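Local coordinates for HpuA (Kingella denitrificans ATCC 33394, PDB 5EC6), which probably serves as an outer-membrane lipoprotein receptor that binds haemoglobin, so that the bacterium can take up its haem iron, at residues A[15-20]-A[106-111]; A[233-238]-A[249-254]. All coordinates share one frame; numbering follows the deposited sequence.

Interaction 1: residues A[15-20]-A[106-111]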
loop_
_atom_site.group_PDB
_atom_site.type_symbol
_atom_site.label_atom_id
_atom_site.label_comp_id
_atom_site.label_asym_id
_atom_site.label_seq_id
_atom_site.Cartn_x
_atom_site.Cartn_y
_atom_site.Cartn_z
ATOM N N PRO A 15 27.067 -4.685 3.124
ATOM C CA PRO A 15 26.378 -4.945 1.853
ATOM C C PRO A 15 25.011 -5.579 2.076
ATOM O O PRO A 15 24.826 -6.377 2.996
ATOM C CB PRO A 15 27.300 -5.948 1.160
ATOM C CG PRO A 15 28.059 -6.622 2.282
ATOM C CD PRO A 15 27.817 -5.871 3.570
ATOM N N ILE A 16 24.053 -5.248 1.225
ATOM C CA ILE A 16 22.707 -5.796 1.407
ATOM C C ILE A 16 22.734 -7.255 0.975
ATOM O O ILE A 16 23.221 -7.562 -0.082
ATOM C CB ILE A 16 21.655 -4.976 0.636
ATOM C CG1 ILE A 16 21.699 -3.510 1.116
ATOM C CG2 ILE A 16 20.252 -5.543 0.872
ATOM C CD1 ILE A 16 21.180 -2.482 0.128
ATOM N N PRO A 17 22.220 -8.161 1.801
ATOM C CA PRO A 17 22.210 -9.560 1.437
ATOM C C PRO A 17 21.240 -9.901 0.311
ATOM O O PRO A 17 20.271 -9.172 0.085
ATOM C CB PRO A 17 21.793 -10.265 2.717
ATOM C CG PRO A 17 21.182 -9.231 3.574
ATOM C CD PRO A 17 21.782 -7.933 3.186
ATOM N N VAL A 18 21.504 -11.016 -0.370
ATOM C CA VAL A 18 20.686 -11.460 -1.468
ATOM C C VAL A 18 19.520 -12.198 -0.856
ATOM O O VAL A 18 19.704 -13.069 -0.006
ATOM C CB VAL A 18 21.484 -12.357 -2.453
ATOM C CG1 VAL A 18 20.562 -13.000 -3.488
ATOM C CG2 VAL A 18 22.544 -11.516 -3.132
ATOM N N LEU A 19 18.288 -11.862 -1.283
ATOM C CA LEU A 19 17.135 -12.512 -0.721
ATOM C C LEU A 19 16.778 -13.789 -1.489
ATOM O O LEU A 19 16.549 -13.764 -2.700
ATOM C CB LEU A 19 15.950 -11.535 -0.746
ATOM C CG LEU A 19 14.655 -12.020 -0.076
ATOM C CD1 LEU A 19 14.819 -12.217 1.414
ATOM C CD2 LEU A 19 13.510 -11.064 -0.383
ATOM N N ARG A 20 16.729 -14.906 -0.777
ATOM C CA ARG A 20 16.304 -16.156 -1.353
ATOM C C ARG A 20 14.799 -16.385 -1.307
ATOM O O ARG A 20 14.138 -16.111 -0.291
ATOM C CB ARG A 20 17.029 -17.338 -0.679
ATOM C CG ARG A 20 18.543 -17.309 -0.927
ATOM C CD ARG A 20 19.277 -18.500 -0.275
ATOM N NE ARG A 20 18.831 -18.722 1.100
ATOM C CZ ARG A 20 19.178 -17.994 2.171
ATOM N NH1 ARG A 20 20.038 -16.983 2.090
ATOM N NH2 ARG A 20 18.669 -18.301 3.357
ATOM N N PRO A 106 17.627 1.971 -1.772
ATOM C CA PRO A 106 18.096 0.787 -2.476
ATOM C C PRO A 106 17.068 -0.365 -2.437
ATOM O O PRO A 106 16.401 -0.545 -1.432
ATOM C CB PRO A 106 19.355 0.401 -1.657
ATOM C CG PRO A 106 19.048 0.828 -0.268
ATOM C CD PRO A 106 18.247 2.118 -0.438
ATOM N N MET A 107 16.951 -1.121 -3.514
ATOM C CA MET A 107 16.123 -2.310 -3.544
ATOM C C MET A 107 16.973 -3.515 -3.182
ATOM O O MET A 107 18.188 -3.534 -3.462
ATOM C CB MET A 107 15.544 -2.491 -4.933
ATOM C CG MET A 107 14.731 -1.278 -5.398
ATOM S SD MET A 107 13.991 -1.459 -7.041
ATOM C CE MET A 107 12.723 -2.670 -6.785
ATOM N N GLN A 108 16.374 -4.504 -2.567
ATOM C CA GLN A 108 17.136 -5.694 -2.182
ATOM C C GLN A 108 17.341 -6.590 -3.360
ATOM O O GLN A 108 16.394 -6.969 -4.054
ATOM C CB GLN A 108 16.452 -6.448 -1.061
ATOM C CG GLN A 108 17.316 -7.634 -0.552
ATOM C CD GLN A 108 16.775 -8.348 0.660
ATOM O OE1 GLN A 108 15.609 -8.242 1.026
ATOM N NE2 GLN A 108 17.644 -9.137 1.313
ATOM N N PRO A 109 18.619 -7.017 -3.623
ATOM C CA PRO A 109 18.780 -8.019 -4.671
ATOM C C PRO A 109 18.227 -9.383 -4.329
ATOM O O PRO A 109 18.230 -9.776 -3.177
ATOM C CB PRO A 109 20.317 -8.113 -4.828
ATOM C CG PRO A 109 20.811 -7.758 -3.510
ATOM C CD PRO A 109 19.875 -6.716 -2.934
ATOM N N LEU A 110 17.749 -10.093 -5.341
ATOM C CA LEU A 110 17.099 -11.391 -5.193
ATOM C C LEU A 110 17.945 -12.516 -5.795
ATOM O O LEU A 110 18.715 -12.297 -6.719
ATOM C CB LEU A 110 15.746 -11.423 -5.908
ATOM C CG LEU A 110 14.800 -10.259 -5.520
ATOM C CD1 LEU A 110 13.528 -10.353 -6.336
ATOM C CD2 LEU A 110 14.518 -10.280 -4.015
ATOM N N ASP A 111 17.694 -13.716 -5.321
ATOM C CA ASP A 111 18.312 -14.927 -5.905
ATOM C C ASP A 111 18.263 -15.011 -7.435
ATOM O O ASP A 111 19.237 -15.459 -8.043
ATOM C CB ASP A 111 17.775 -16.200 -5.254
ATOM C CG ASP A 111 16.256 -16.337 -5.309
ATOM O OD1 ASP A 111 15.567 -15.450 -5.853
ATOM O OD2 ASP A 111 15.777 -17.369 -4.800
#
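Leu19 and Leu110 run alongside each other in the same direction, Leu19 CB 3.8 Å from Leu110 CD2, and Tyr81 touches both. Leu19 also crosses the flat end of Gln108 at about a right angle, its CB 3.6 Å from Gln108 CD; chi1 of -175° carries its isobutyl group on to Gln108 OE1. Farther along, Ile16 divides its branches: CG2 rests against Gln108 CG and Pro109 CD, while Ile16 CD1 lies 3.9 Å from Pro106 CB. Val18, turned away from the Leu19 side, sets CG1 against the peptide between Leu110 and Asp111, with CG2 loosely against Pro109 CG. The fully extended Gln108 chain carries its amide to Pro17, where NE2 donates to Pro17 O at 2.9 Å, nearly straight and within the amide plane, yet approaching from above the carbonyl plane. Two backbone bonds grip Leu19: its N donates to Pro109 O (2.8 Å) and its O accepts from Asp111 N (2.9 Å). The Asp111 carboxylate itself turns to Tyr81 OH and Ala21 N. The two runs head roughly the same way, 32° apart, and the single bridge between Leu19 and Leu110 docks the extended, proline-rich N-terminal segment, parallel in sense, beside the end of strand 104-109.

Interaction 2: residues A[233-238]-A[249-254]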
loop_
_atom_site.group_PDB
_atom_site.type_symbol
_atom_site.label_atom_id
_atom_site.label_comp_id
_atom_site.label_asym_id
_atom_site.label_seq_id
_atom_site.Cartn_x
_atom_site.Cartn_y
_atom_site.Cartn_z
ATOM N N ASP A 233 7.949 14.039 -11.538
ATOM C CA ASP A 233 6.817 14.946 -11.529
ATOM C C ASP A 233 5.745 14.363 -10.586
ATOM O O ASP A 233 5.568 13.134 -10.473
ATOM C CB ASP A 233 6.245 15.146 -12.892
ATOM C CG ASP A 233 7.233 15.853 -13.841
ATOM O OD1 ASP A 233 8.004 16.725 -13.343
ATOM O OD2 ASP A 233 7.193 15.573 -15.040
ATOM N N SER A 234 5.042 15.261 -9.950
ATOM C CA SER A 234 3.841 14.884 -9.183
ATOM C C SER A 234 2.859 14.118 -10.078
ATOM O O SER A 234 2.811 14.294 -11.286
ATOM C CB SER A 234 3.158 16.102 -8.588
ATOM O OG SER A 234 4.020 16.767 -7.666
ATOM N N ILE A 235 2.000 13.314 -9.435
ATOM C CA ILE A 235 0.927 12.608 -10.146
ATOM C C ILE A 235 -0.391 13.172 -9.638
ATOM O O ILE A 235 -0.720 13.050 -8.446
ATOM C CB ILE A 235 0.961 11.079 -9.892
ATOM C CG1 ILE A 235 2.254 10.466 -10.413
ATOM C CG2 ILE A 235 -0.257 10.421 -10.520
ATOM C CD1 ILE A 235 2.477 9.013 -9.983
ATOM N N GLU A 236 -1.105 13.862 -10.509
ATOM C CA GLU A 236 -2.375 14.472 -10.154
ATOM C C GLU A 236 -3.537 13.593 -10.605
ATOM O O GLU A 236 -3.654 13.271 -11.765
ATOM C CB GLU A 236 -2.514 15.862 -10.777
ATOM C CG GLU A 236 -3.798 16.556 -10.372
ATOM C CD GLU A 236 -3.875 18.034 -10.721
ATOM O OE1 GLU A 236 -2.960 18.532 -11.390
ATOM O OE2 GLU A 236 -4.843 18.679 -10.250
ATOM N N MET A 237 -4.407 13.223 -9.669
ATOM C CA MET A 237 -5.631 12.468 -10.059
ATOM C C MET A 237 -6.508 13.379 -10.850
ATOM O O MET A 237 -6.692 14.539 -10.460
ATOM C CB MET A 237 -6.354 11.975 -8.810
ATOM C CG MET A 237 -5.490 11.040 -7.965
ATOM S SD MET A 237 -5.126 9.494 -8.796
ATOM C CE MET A 237 -3.940 8.770 -7.653
ATOM N N ARG A 238 -7.021 12.904 -11.988
ATOM C CA ARG A 238 -7.841 13.702 -12.882
ATOM C C ARG A 238 -9.324 13.328 -12.882
ATOM O O ARG A 238 -10.185 14.203 -12.720
ATOM C CB ARG A 238 -7.289 13.681 -14.297
ATOM C CG ARG A 238 -5.923 14.405 -14.410
ATOM C CD ARG A 238 -6.033 15.882 -14.154
ATOM N NE ARG A 238 -4.783 16.568 -14.418
ATOM C CZ ARG A 238 -4.612 17.890 -14.393
ATOM N NH1 ARG A 238 -5.622 18.702 -14.130
ATOM N NH2 ARG A 238 -3.410 18.403 -14.665
ATOM N N GLY A 249 -9.553 5.152 -13.131
ATOM C CA GLY A 249 -9.692 6.340 -13.978
ATOM C C GLY A 249 -8.346 6.861 -14.435
ATOM O O GLY A 249 -7.428 6.084 -14.714
ATOM N N THR A 250 -8.244 8.199 -14.557
ATOM C CA THR A 250 -7.075 8.818 -15.141
ATOM C C THR A 250 -6.361 9.754 -14.162
ATOM O O THR A 250 -6.971 10.324 -13.247
ATOM C CB THR A 250 -7.431 9.638 -16.394
ATOM O OG1 THR A 250 -8.444 10.559 -16.070
ATOM C CG2 THR A 250 -7.855 8.714 -17.504
ATOM N N ALA A 251 -5.052 9.856 -14.364
ATOM C CA ALA A 251 -4.191 10.799 -13.679
ATOM C C ALA A 251 -3.199 11.352 -14.671
ATOM O O ALA A 251 -3.069 10.812 -15.773
ATOM C CB ALA A 251 -3.457 10.119 -12.507
ATOM N N SER A 252 -2.529 12.455 -14.302
ATOM C CA SER A 252 -1.526 13.074 -15.174
ATOM C C SER A 252 -0.238 13.243 -14.445
ATOM O O SER A 252 -0.204 13.466 -13.203
ATOM C CB SER A 252 -2.012 14.439 -15.687
ATOM O OG SER A 252 -2.287 15.308 -14.626
ATOM N N SER A 253 0.842 13.210 -15.216
ATOM C CA SER A 253 2.144 13.518 -14.669
ATOM C C SER A 253 3.023 14.021 -15.791
ATOM O O SER A 253 3.209 13.327 -16.772
ATOM C CB SER A 253 2.740 12.271 -14.048
ATOM O OG SER A 253 3.952 12.564 -13.350
ATOM N N GLY A 254 3.500 15.262 -15.666
ATOM C CA GLY A 254 4.361 15.784 -16.744
ATOM C C GLY A 254 3.805 15.751 -18.161
ATOM O O GLY A 254 4.558 15.563 -19.131
HETATM O O HOH W 1 2.328 16.494 -12.659
#
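Asp233 meets the far end of the partner strand, its CB 3.5 Å from Ser253 OG and its OD2 near Gly254 CA; its carbonyl O is bound by Arg183. Ser234 offers its carbonyl O to Ser253 OG, which lies anti to its own backbone N (chi1 -173°) and donates at 2.9 Å from above the carbonyl plane. A water donates to the same oxygen and is weakly linked to Gly254 N, while Arg183 also bonds Ser253 OG. Ile235 lays CG2 against Ala251 CB at 3.8 Å. Glu236 N donates to Ser252 O and Ser252 N to Glu236 O, both at 2.9 Å, the hydrogen-bonded pair. Met237 opposes Ala251 in a non-hydrogen-bonded pair, its SD 4.1 Å from Ala251 CB on the face where Val260 touches both. Arg238 takes Thr250 O with its backbone N, then bends at chi2 (-66°) and brings its guanidinium back alongside Ser252, edge toward the hydroxyl. NE donates to Ser252 OG at 2.8 Å, close to the guanidinium plane, and NH2 adds a weak bond to the same oxygen. The alternating pairs define an antiparallel beta hairpin, in which 235-243 and 246-253, flanked by strands 220-225 and 256-265, are neighbouring strands in the antiparallel meander of the HpuA beta barrel.

How the interactions relate
Interactions 1 and 2 lie far apart, their centres about 32 Å from each other and their nearest atoms about 16 Å, and they follow in series along the chain. Interaction 1 is a surface contact between distant parts of the sequence, in which an irregular segment joins a strand by one bridge and combines apolar proline, leucine, isoleucine and valine packing with a glutamine amide that bonds a backbone carbonyl. Interaction 2 is more buried and local: it joins neighbouring strands of a hairpin in regular antiparallel register. There a small apolar face backs the ladder, while serine and arginine side chains add polar links on the opposite face and at the strand end.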